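Local coordinates for protein beta-N-acetylhexosaminidase (PDB 4PYS) that probably releases terminal beta-linked N-acetylhexosamine residues from glycoconjugates by hydrolysis, as a bacterial family 20 glycoside hydrolase, at residues L267-D275 / F323-K334; S139-I149 / P195-E205. One frame throughout, in Å; residues are numbered along the deposited sequence.

How the interactions relate
Both contacts belong to the family 20 catalytic domain, a TIM barrel, but lie in different parts of it. Interaction 2 joins two loops near the C-terminal end of strand 132-138, the end of the barrel where this family keeps its active site; the side chain of Arg141 there lies about 3 Å from a glycerol, probably from the crystallisation liquor. Interaction 1 packs two outer helices, with the side chain of Leu267 about 9 Å from the zinc ion held by Cys242, Cys260, Cys301 and Cys304. The two centres are about 25 Å apart and the nearest atoms about 7 Å, yet Gln203 hydrogen-bonds Glu276, the residue directly after 267-275.

Interaction 1 of 2, residues L267-D275 / F323-K334; sequences LIFLKNVLD and FSARMADYLKQK
Lys271 lays its aliphatic chain across one face of the Tyr330 ring. Its CG stands over the middle of that face, 3.9 Å from the ring centroid and 10° off the normal, a CH-pi contact, while CD continues toward the CD1 side. Tyr330 reaches this place because its CG is anti to the backbone N (chi1 -168°), which also swings the hydroxyl to Asp275. There Tyr330 OH donates to Asp275 OD1, which lies in the ring plane at the edge, although the modelled length is so short as to be doubtful; water 2 donates both to this hydroxyl and to Asn272 OD1. Lys334 NZ makes a long salt bridge to Asp275 OD1 (3.6 Å), whose modelled geometry is doubtful because CE lies nearer to OD1 than NZ does; NZ also donates to water 3, which in turn donates to Asp275 O.

These helices, 264-280 and 316-333, flank the TIM barrel and precede its parallel strands 285-287 and 337-341. The axes of 267-275 and 323-333 come within 10.7 Å, at a crossing angle of -35°. Between them Met327, modelled as selenomethionine and bent at both chi2 and chi3, pushes CE tightly against Leu274 CD1 (3.3 Å). Its CG sits over one face of the Phe323 ring, near the rim. The edge of that ring takes two methyls, Leu267 CD1 at 3.8 Å from Phe323 CD1 and Leu270 CD1 at 3.5 Å from Phe323 CZ.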
loop_
_atom_site.group_PDB
_atom_site.type_symbol
_atom_site.label_atom_id
_atom_site.label_comp_id
_atom_site.label_asym_id
_atom_site.label_seq_id
_atom_site.Cartn_x
_atom_site.Cartn_y
_atom_site.Cartn_z
ATOM N N LEU A 267 18.530 -12.005 -17.365
ATOM C CA LEU A 267 18.406 -10.552 -17.255
ATOM C C LEU A 267 17.505 -9.993 -18.351
ATOM O O LEU A 267 16.610 -9.195 -18.080
ATOM C CB LEU A 267 19.779 -9.874 -17.288
ATOM C CG LEU A 267 20.361 -9.570 -15.905
ATOM C CD1 LEU A 267 20.741 -10.855 -15.180
ATOM C CD2 LEU A 267 21.550 -8.624 -15.993
ATOM N N ILE A 268 17.743 -10.430 -19.587
ATOM C CA ILE A 268 16.905 -10.034 -20.713
ATOM C C ILE A 268 15.436 -10.419 -20.496
ATOM O O ILE A 268 14.535 -9.622 -20.765
ATOM C CB ILE A 268 17.456 -10.612 -22.040
ATOM C CG1 ILE A 268 18.763 -9.905 -22.415
ATOM C CG2 ILE A 268 16.442 -10.467 -23.161
ATOM C CD1 ILE A 268 19.667 -10.713 -23.317
ATOM N N PHE A 269 15.203 -11.627 -19.990
ATOM C CA PHE A 269 13.857 -12.073 -19.648
ATOM C C PHE A 269 13.210 -11.116 -18.654
ATOM O O PHE A 269 12.076 -10.669 -18.843
ATOM C CB PHE A 269 13.908 -13.480 -19.040
ATOM C CG PHE A 269 12.550 -14.069 -18.713
ATOM C CD1 PHE A 269 11.886 -13.730 -17.541
ATOM C CD2 PHE A 269 11.959 -14.996 -19.566
ATOM C CE1 PHE A 269 10.646 -14.278 -17.238
ATOM C CE2 PHE A 269 10.722 -15.556 -19.264
ATOM C CZ PHE A 269 10.063 -15.195 -18.106
ATOM N N LEU A 270 13.932 -10.812 -17.585
ATOM C CA LEU A 270 13.367 -9.997 -16.518
ATOM C C LEU A 270 13.148 -8.554 -16.983
ATOM O O LEU A 270 12.175 -7.906 -16.588
ATOM C CB LEU A 270 14.241 -10.085 -15.267
ATOM C CG LEU A 270 14.212 -11.476 -14.622
ATOM C CD1 LEU A 270 15.227 -11.602 -13.512
ATOM C CD2 LEU A 270 12.823 -11.793 -14.095
ATOM N N LYS A 271 14.035 -8.064 -17.842
ATOM C CA LYS A 271 13.841 -6.752 -18.451
ATOM C C LYS A 271 12.575 -6.728 -19.314
ATOM O O LYS A 271 11.792 -5.777 -19.249
ATOM C CB LYS A 271 15.065 -6.345 -19.274
ATOM C CG LYS A 271 16.255 -5.920 -18.415
ATOM C CD LYS A 271 17.467 -5.579 -19.273
ATOM C CE LYS A 271 18.631 -5.067 -18.424
ATOM N NZ LYS A 271 19.913 -4.972 -19.202
ATOM N N ASN A 272 12.372 -7.776 -20.110
ATOM C CA ASN A 272 11.152 -7.896 -20.908
ATOM C C ASN A 272 9.903 -7.882 -20.027
ATOM O O ASN A 272 8.889 -7.272 -20.378
ATOM C CB ASN A 272 11.194 -9.156 -21.779
ATOM C CG ASN A 272 12.244 -9.068 -22.883
ATOM O OD1 ASN A 272 12.667 -7.977 -23.266
ATOM N ND2 ASN A 272 12.671 -10.220 -23.395
ATOM N N VAL A 273 9.981 -8.551 -18.879
ATOM C CA VAL A 273 8.871 -8.544 -17.927
ATOM C C VAL A 273 8.623 -7.126 -17.410
ATOM O O VAL A 273 7.487 -6.663 -17.359
ATOM C CB VAL A 273 9.118 -9.493 -16.734
ATOM C CG1 VAL A 273 8.069 -9.272 -15.643
ATOM C CG2 VAL A 273 9.103 -10.937 -17.190
ATOM N N LEU A 274 9.689 -6.429 -17.041
ATOM C CA LEU A 274 9.539 -5.073 -16.522
ATOM C C LEU A 274 9.026 -4.104 -17.591
ATOM O O LEU A 274 8.353 -3.117 -17.269
ATOM C CB LEU A 274 10.854 -4.570 -15.920
ATOM C CG LEU A 274 11.279 -5.237 -14.612
ATOM C CD1 LEU A 274 12.486 -4.550 -14.066
ATOM C CD2 LEU A 274 10.169 -5.170 -13.587
ATOM N N ASP A 275 9.344 -4.381 -18.852
ATOM C CA ASP A 275 8.797 -3.600 -19.959
ATOM C C ASP A 275 7.268 -3.619 -19.888
ATOM O O ASP A 275 6.626 -2.572 -19.958
ATOM C CB ASP A 275 9.276 -4.134 -21.316
ATOM C CG ASP A 275 10.682 -3.666 -21.675
ATOM O OD1 ASP A 275 11.254 -2.854 -20.921
ATOM O OD2 ASP A 275 11.215 -4.102 -22.720
ATOM N N PHE A 323 23.103 -7.559 -9.692
ATOM C CA PHE A 323 21.843 -7.874 -10.342
ATOM C C PHE A 323 20.774 -6.816 -10.048
ATOM O O PHE A 323 20.091 -6.337 -10.954
ATOM C CB PHE A 323 21.352 -9.250 -9.896
ATOM C CG PHE A 323 19.961 -9.562 -10.352
ATOM C CD1 PHE A 323 19.739 -10.082 -11.619
ATOM C CD2 PHE A 323 18.871 -9.322 -9.519
ATOM C CE1 PHE A 323 18.457 -10.357 -12.049
ATOM C CE2 PHE A 323 17.587 -9.596 -9.943
ATOM C CZ PHE A 323 17.380 -10.117 -11.211
ATOM N N SER A 324 20.625 -6.463 -8.776
ATOM C CA SER A 324 19.661 -5.449 -8.380
ATOM C C SER A 324 19.997 -4.125 -9.049
ATOM O O SER A 324 19.113 -3.385 -9.471
ATOM C CB SER A 324 19.656 -5.281 -6.860
ATOM O OG SER A 324 19.203 -6.460 -6.229
ATOM N N ALA A 325 21.286 -3.838 -9.154
ATOM C CA ALA A 325 21.741 -2.614 -9.799
ATOM C C ALA A 325 21.351 -2.573 -11.280
ATOM O O ALA A 325 20.907 -1.538 -11.779
ATOM C CB ALA A 325 23.246 -2.467 -9.643
ATOM N N ARG A 326 21.522 -3.692 -11.979
ATOM C CA ARG A 326 21.176 -3.758 -13.398
ATOM C C ARG A 326 19.682 -3.519 -13.626
ATOM O O ARG A 326 19.293 -2.826 -14.568
ATOM C CB ARG A 326 21.581 -5.104 -14.006
ATOM C CG ARG A 326 23.075 -5.410 -13.989
ATOM C CD ARG A 326 23.911 -4.296 -14.612
ATOM N NE ARG A 326 24.728 -3.639 -13.594
ATOM C CZ ARG A 326 24.849 -2.322 -13.462
ATOM N NH1 ARG A 326 24.220 -1.507 -14.298
ATOM N NH2 ARG A 326 25.606 -1.816 -12.498
HETATM N N MSE A 327 18.846 -4.089 -12.758
HETATM C CA MSE A 327 17.405 -3.942 -12.913
HETATM C C MSE A 327 16.957 -2.534 -12.545
HETATM O O MSE A 327 16.074 -1.971 -13.182
HETATM C CB MSE A 327 16.650 -4.955 -12.048
HETATM C CG MSE A 327 17.044 -6.399 -12.294
HETATM SE SE MSE A 327 16.867 -7.024 -14.124
HETATM C CE MSE A 327 15.261 -6.206 -14.704
ATOM N N ALA A 328 17.549 -1.976 -11.498
ATOM C CA ALA A 328 17.238 -0.613 -11.106
ATOM C C ALA A 328 17.688 0.358 -12.197
ATOM O O ALA A 328 16.998 1.333 -12.494
ATOM C CB ALA A 328 17.893 -0.280 -9.782
ATOM N N ASP A 329 18.843 0.092 -12.802
ATOM C CA ASP A 329 19.310 0.951 -13.886
ATOM C C ASP A 329 18.350 0.895 -15.064
ATOM O O ASP A 329 18.109 1.905 -15.728
ATOM C CB ASP A 329 20.724 0.583 -14.330
ATOM C CG ASP A 329 21.763 1.554 -13.808
ATOM O OD1 ASP A 329 21.762 2.724 -14.253
ATOM O OD2 ASP A 329 22.578 1.147 -12.954
ATOM N N TYR A 330 17.798 -0.287 -15.317
ATOM C CA TYR A 330 16.814 -0.443 -16.376
ATOM C C TYR A 330 15.575 0.400 -16.081
ATOM O O TYR A 330 15.059 1.097 -16.963
ATOM C CB TYR A 330 16.410 -1.906 -16.532
ATOM C CG TYR A 330 15.624 -2.134 -17.787
ATOM C CD1 TYR A 330 16.231 -1.990 -19.025
ATOM C CD2 TYR A 330 14.271 -2.464 -17.745
ATOM C CE1 TYR A 330 15.532 -2.179 -20.188
ATOM C CE2 TYR A 330 13.556 -2.660 -18.920
ATOM C CZ TYR A 330 14.199 -2.511 -20.136
ATOM O OH TYR A 330 13.525 -2.701 -21.324
ATOM N N LEU A 331 15.101 0.321 -14.842
ATOM C CA LEU A 331 13.956 1.116 -14.423
ATOM C C LEU A 331 14.291 2.601 -14.533
ATOM O O LEU A 331 13.447 3.406 -14.931
ATOM C CB LEU A 331 13.535 0.754 -13.002
ATOM C CG LEU A 331 12.770 -0.562 -12.881
ATOM C CD1 LEU A 331 12.437 -0.838 -11.433
ATOM C CD2 LEU A 331 11.505 -0.503 -13.727
ATOM N N LYS A 332 15.534 2.952 -14.211
ATOM C CA LYS A 332 15.976 4.342 -14.290
ATOM C C LYS A 332 15.841 4.904 -15.705
ATOM O O LYS A 332 15.376 6.031 -15.885
ATOM C CB LYS A 332 17.417 4.490 -13.794
ATOM C CG LYS A 332 17.888 5.936 -13.725
ATOM C CD LYS A 332 19.219 6.055 -13.017
ATOM C CE LYS A 332 19.780 7.460 -13.155
ATOM N NZ LYS A 332 21.071 7.603 -12.430
ATOM N N GLN A 333 16.225 4.119 -16.707
ATOM C CA GLN A 333 16.129 4.584 -18.094
ATOM C C GLN A 333 14.670 4.629 -18.557
ATOM O O GLN A 333 14.354 5.218 -19.585
ATOM C CB GLN A 333 17.017 3.756 -19.038
ATOM C CG GLN A 333 16.467 2.398 -19.470
ATOM C CD GLN A 333 17.501 1.568 -20.235
ATOM O OE1 GLN A 333 18.656 1.461 -19.820
ATOM N NE2 GLN A 333 17.087 0.982 -21.355
ATOM N N LYS A 334 13.783 4.020 -17.774
ATOM C CA LYS A 334 12.345 4.103 -18.016
ATOM C C LYS A 334 11.688 5.209 -17.198
ATOM O O LYS A 334 10.473 5.403 -17.264
ATOM C CB LYS A 334 11.670 2.780 -17.671
ATOM C CG LYS A 334 12.077 1.635 -18.567
ATOM C CD LYS A 334 11.157 0.464 -18.337
ATOM C CE LYS A 334 10.910 -0.264 -19.632
ATOM N NZ LYS A 334 10.210 0.561 -20.660
HETATM O O HOH W 1 20.645 -2.672 -16.875
HETATM O O HOH W 2 14.096 -5.331 -22.660
HETATM O O HOH W 3 7.432 -0.071 -20.836
#

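Interaction 2 of 2, residues S139-I149 / P195-E205; sequences SGRQYQKVSTI and PEQQGFYSQEE
At the C-terminal end of barrel strand 132-138, the loop that leads into helix 146-158 presses Tyr143 against Gly199 and Tyr201. Gly199 CA lies over one face of the Tyr143 ring, 4.2 Å from its centroid, a CH-pi contact set toward the rim. The two tyrosine rings are tilted by only 27° but displaced laterally, with little overlap, and they meet through their CE1 atoms at 3.5 Å. Tyr201 OH donates to Gln144 O (2.5 Å), arriving in the carbonyl plane on a lone pair. Water 5, in the plane of the Tyr143 ring, joins its hydroxyl to Phe200 O.

This is the side of a TIM barrel that carries the active site in family 20 enzymes, and Arg141, in a salt bridge with Asp138, borders a bound glycerol. The backbone of the loop around Arg141 is held by Tyr143 N donating to Glu196 O, 2.9 Å and nearly straight, and by a bent bond (137°) from Gln197 NE2 to Arg141 O, 3.0 Å, while Gln197 OE1 accepts from Gly194 N. Farther along, Val146 CG2 rests on the carboxylate end of Glu205, whose OE1 accepts from Ser202 N (2.8 Å) while Ser202 OG accepts from Glu205 N: a capping box at the start of helix 203-214.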
loop_
_atom_site.group_PDB
_atom_site.type_symbol
_atom_site.label_atom_id
_atom_site.label_comp_id
_atom_site.label_asym_id
_atom_site.label_seq_id
_atom_site.Cartn_x
_atom_site.Cartn_y
_atom_site.Cartn_z
ATOM N N SER A 139 -0.711 -10.930 -2.687
ATOM C CA SER A 139 -1.470 -11.686 -3.675
ATOM C C SER A 139 -0.567 -12.710 -4.350
ATOM O O SER A 139 -0.902 -13.222 -5.406
ATOM C CB SER A 139 -2.043 -10.752 -4.748
ATOM O OG SER A 139 -2.945 -9.810 -4.196
ATOM N N GLY A 140 0.590 -13.000 -3.765
ATOM C CA GLY A 140 1.442 -14.043 -4.321
ATOM C C GLY A 140 1.091 -15.397 -3.718
ATOM O O GLY A 140 0.824 -16.371 -4.434
ATOM N N ARG A 141 1.074 -15.464 -2.390
ATOM C CA ARG A 141 0.792 -16.732 -1.702
ATOM C C ARG A 141 -0.672 -17.137 -1.797
ATOM O O ARG A 141 -1.013 -18.329 -1.733
ATOM C CB ARG A 141 1.158 -16.615 -0.225
ATOM C CG ARG A 141 2.634 -16.397 0.014
ATOM C CD ARG A 141 2.986 -16.490 1.488
ATOM N NE ARG A 141 4.433 -16.522 1.677
ATOM C CZ ARG A 141 5.218 -15.454 1.591
ATOM N NH1 ARG A 141 6.527 -15.576 1.773
ATOM N NH2 ARG A 141 4.696 -14.265 1.312
ATOM N N GLN A 142 -1.531 -16.134 -1.917
ATOM C CA GLN A 142 -2.970 -16.343 -1.993
ATOM C C GLN A 142 -3.513 -15.504 -3.139
ATOM O O GLN A 142 -3.006 -14.423 -3.415
ATOM C CB GLN A 142 -3.638 -15.902 -0.686
ATOM C CG GLN A 142 -3.348 -16.814 0.511
ATOM C CD GLN A 142 -3.937 -18.198 0.352
ATOM O OE1 GLN A 142 -5.022 -18.359 -0.215
ATOM N NE2 GLN A 142 -3.228 -19.213 0.844
ATOM N N TYR A 143 -4.535 -16.008 -3.818
ATOM C CA TYR A 143 -5.246 -15.218 -4.819
ATOM C C TYR A 143 -6.488 -14.605 -4.185
ATOM O O TYR A 143 -7.259 -15.312 -3.534
ATOM C CB TYR A 143 -5.638 -16.116 -6.014
ATOM C CG TYR A 143 -6.610 -15.460 -6.973
ATOM C CD1 TYR A 143 -6.168 -14.558 -7.945
ATOM C CD2 TYR A 143 -7.971 -15.730 -6.897
ATOM C CE1 TYR A 143 -7.067 -13.949 -8.816
ATOM C CE2 TYR A 143 -8.870 -15.131 -7.753
ATOM C CZ TYR A 143 -8.417 -14.242 -8.710
ATOM O OH TYR A 143 -9.329 -13.647 -9.557
ATOM N N GLN A 144 -6.660 -13.292 -4.340
ATOM C CA GLN A 144 -7.908 -12.643 -3.948
ATOM C C GLN A 144 -8.641 -12.190 -5.197
ATOM O O GLN A 144 -8.014 -11.674 -6.136
ATOM C CB GLN A 144 -7.636 -11.435 -3.048
ATOM C CG GLN A 144 -6.871 -11.774 -1.773
ATOM C CD GLN A 144 -5.383 -11.698 -1.967
ATOM O OE1 GLN A 144 -4.907 -11.125 -2.948
ATOM N NE2 GLN A 144 -4.631 -12.253 -1.023
ATOM N N LYS A 145 -9.962 -12.346 -5.217
ATOM C CA LYS A 145 -10.712 -11.909 -6.394
ATOM C C LYS A 145 -10.619 -10.407 -6.611
ATOM O O LYS A 145 -10.278 -9.653 -5.696
ATOM C CB LYS A 145 -12.164 -12.394 -6.391
ATOM C CG LYS A 145 -12.880 -12.383 -5.074
ATOM C CD LYS A 145 -14.062 -13.346 -5.167
ATOM C CE LYS A 145 -14.738 -13.553 -3.826
ATOM N NZ LYS A 145 -15.672 -12.446 -3.487
ATOM N N VAL A 146 -10.895 -9.980 -7.836
ATOM C CA VAL A 146 -10.755 -8.568 -8.187
ATOM C C VAL A 146 -11.569 -7.665 -7.262
ATOM O O VAL A 146 -11.085 -6.610 -6.846
ATOM C CB VAL A 146 -11.144 -8.324 -9.661
ATOM C CG1 VAL A 146 -11.254 -6.846 -9.953
ATOM C CG2 VAL A 146 -10.122 -8.966 -10.578
ATOM N N SER A 147 -12.787 -8.080 -6.916
ATOM C CA SER A 147 -13.615 -7.248 -6.030
ATOM C C SER A 147 -12.977 -7.079 -4.651
ATOM O O SER A 147 -13.200 -6.076 -3.970
ATOM C CB SER A 147 -15.033 -7.815 -5.908
ATOM O OG SER A 147 -15.020 -9.131 -5.392
ATOM N N THR A 148 -12.178 -8.061 -4.241
ATOM C CA THR A 148 -11.479 -7.997 -2.956
ATOM C C THR A 148 -10.248 -7.102 -3.032
ATOM O O THR A 148 -9.965 -6.348 -2.098
ATOM C CB THR A 148 -11.121 -9.403 -2.437
ATOM O OG1 THR A 148 -12.331 -10.146 -2.209
ATOM C CG2 THR A 148 -10.325 -9.327 -1.136
ATOM N N ILE A 149 -9.517 -7.163 -4.144
ATOM C CA ILE A 149 -8.450 -6.191 -4.363
ATOM C C ILE A 149 -9.035 -4.775 -4.303
ATOM O O ILE A 149 -8.485 -3.886 -3.644
ATOM C CB ILE A 149 -7.755 -6.404 -5.721
ATOM C CG1 ILE A 149 -7.174 -7.824 -5.824
ATOM C CG2 ILE A 149 -6.668 -5.338 -5.938
ATOM C CD1 ILE A 149 -6.038 -8.082 -4.827
ATOM N N PRO A 195 -6.440 -23.853 -0.501
ATOM C CA PRO A 195 -7.632 -23.023 -0.688
ATOM C C PRO A 195 -7.276 -21.648 -1.213
ATOM O O PRO A 195 -6.409 -20.981 -0.641
ATOM C CB PRO A 195 -8.186 -22.898 0.734
ATOM C CG PRO A 195 -7.760 -24.167 1.403
ATOM C CD PRO A 195 -6.390 -24.452 0.846
ATOM N N GLU A 196 -7.945 -21.239 -2.284
ATOM C CA GLU A 196 -7.757 -19.915 -2.866
ATOM C C GLU A 196 -6.317 -19.633 -3.304
ATOM O O GLU A 196 -5.886 -18.488 -3.282
ATOM C CB GLU A 196 -8.260 -18.811 -1.916
ATOM C CG GLU A 196 -9.757 -18.918 -1.616
ATOM C CD GLU A 196 -10.248 -17.887 -0.609
ATOM O OE1 GLU A 196 -9.495 -16.945 -0.283
ATOM O OE2 GLU A 196 -11.400 -18.026 -0.141
ATOM N N GLN A 197 -5.575 -20.661 -3.721
ATOM C CA GLN A 197 -4.203 -20.419 -4.175
ATOM C C GLN A 197 -4.050 -20.420 -5.701
ATOM O O GLN A 197 -2.934 -20.315 -6.216
ATOM C CB GLN A 197 -3.220 -21.392 -3.516
ATOM C CG GLN A 197 -2.977 -21.073 -2.033
ATOM C CD GLN A 197 -1.818 -21.851 -1.437
ATOM O OE1 GLN A 197 -1.692 -23.054 -1.643
ATOM N NE2 GLN A 197 -0.969 -21.163 -0.679
ATOM N N GLN A 198 -5.168 -20.507 -6.419
ATOM C CA GLN A 198 -5.133 -20.587 -7.882
ATOM C C GLN A 198 -5.756 -19.347 -8.517
ATOM O O GLN A 198 -6.819 -18.893 -8.094
ATOM C CB GLN A 198 -5.851 -21.846 -8.385
ATOM C CG GLN A 198 -5.410 -23.143 -7.712
ATOM C CD GLN A 198 -6.012 -23.317 -6.321
ATOM O OE1 GLN A 198 -7.119 -22.847 -6.046
ATOM N NE2 GLN A 198 -5.271 -23.975 -5.433
ATOM N N GLY A 199 -5.087 -18.790 -9.524
ATOM C CA GLY A 199 -5.659 -17.689 -10.279
ATOM C C GLY A 199 -4.690 -16.550 -10.500
ATOM O O GLY A 199 -3.692 -16.438 -9.788
ATOM N N PHE A 200 -4.988 -15.692 -11.473
ATOM C CA PHE A 200 -4.109 -14.561 -11.764
ATOM C C PHE A 200 -4.898 -13.353 -12.225
ATOM O O PHE A 200 -6.103 -13.445 -12.488
ATOM C CB PHE A 200 -3.073 -14.942 -12.825
ATOM C CG PHE A 200 -3.673 -15.301 -14.157
ATOM C CD1 PHE A 200 -4.147 -16.582 -14.390
ATOM C CD2 PHE A 200 -3.767 -14.354 -15.174
ATOM C CE1 PHE A 200 -4.702 -16.930 -15.623
ATOM C CE2 PHE A 200 -4.320 -14.692 -16.411
ATOM C CZ PHE A 200 -4.790 -15.981 -16.631
ATOM N N TYR A 201 -4.206 -12.225 -12.332
ATOM C CA TYR A 201 -4.798 -10.986 -12.804
ATOM C C TYR A 201 -4.366 -10.761 -14.252
ATOM O O TYR A 201 -3.173 -10.638 -14.545
ATOM C CB TYR A 201 -4.372 -9.845 -11.889
ATOM C CG TYR A 201 -4.670 -10.215 -10.452
ATOM C CD1 TYR A 201 -5.978 -10.208 -9.975
ATOM C CD2 TYR A 201 -3.659 -10.650 -9.600
ATOM C CE1 TYR A 201 -6.267 -10.581 -8.662
ATOM C CE2 TYR A 201 -3.936 -11.035 -8.285
ATOM C CZ TYR A 201 -5.245 -11.000 -7.825
ATOM O OH TYR A 201 -5.547 -11.388 -6.527
ATOM N N SER A 202 -5.337 -10.759 -15.158
ATOM C CA SER A 202 -5.050 -10.552 -16.576
ATOM C C SER A 202 -4.707 -9.086 -16.778
ATOM O O SER A 202 -4.953 -8.263 -15.896
ATOM C CB SER A 202 -6.269 -10.896 -17.420
ATOM O OG SER A 202 -7.315 -9.987 -17.140
ATOM N N GLN A 203 -4.148 -8.742 -17.935
ATOM C CA GLN A 203 -3.798 -7.349 -18.169
ATOM C C GLN A 203 -5.050 -6.466 -18.182
ATOM O O GLN A 203 -5.004 -5.317 -17.742
ATOM C CB GLN A 203 -2.945 -7.212 -19.441
ATOM C CG GLN A 203 -1.666 -8.037 -19.316
ATOM C CD GLN A 203 -0.527 -7.560 -20.202
ATOM O OE1 GLN A 203 -0.737 -6.851 -21.190
ATOM N NE2 GLN A 203 0.696 -7.959 -19.849
ATOM N N GLU A 204 -6.167 -7.027 -18.649
ATOM C CA GLU A 204 -7.456 -6.325 -18.642
ATOM C C GLU A 204 -7.929 -6.017 -17.224
ATOM O O GLU A 204 -8.369 -4.905 -16.933
ATOM C CB GLU A 204 -8.519 -7.153 -19.367
ATOM C CG GLU A 204 -8.725 -6.742 -20.811
ATOM C CD GLU A 204 -9.035 -5.267 -20.940
ATOM O OE1 GLU A 204 -10.025 -4.809 -20.331
ATOM O OE2 GLU A 204 -8.279 -4.564 -21.642
ATOM N N GLU A 205 -7.856 -7.014 -16.349
ATOM C CA GLU A 205 -8.194 -6.814 -14.936
ATOM C C GLU A 205 -7.293 -5.775 -14.259
ATOM O O GLU A 205 -7.756 -4.968 -13.445
ATOM C CB GLU A 205 -8.139 -8.148 -14.181
ATOM C CG GLU A 205 -9.278 -9.106 -14.539
ATOM C CD GLU A 205 -9.063 -10.526 -14.023
ATOM O OE1 GLU A 205 -7.905 -11.000 -14.020
ATOM O OE2 GLU A 205 -10.058 -11.176 -13.636
HETATM O O HOH W 4 -7.039 -15.924 -0.909
HETATM O O HOH W 5 -8.452 -12.523 -11.555
#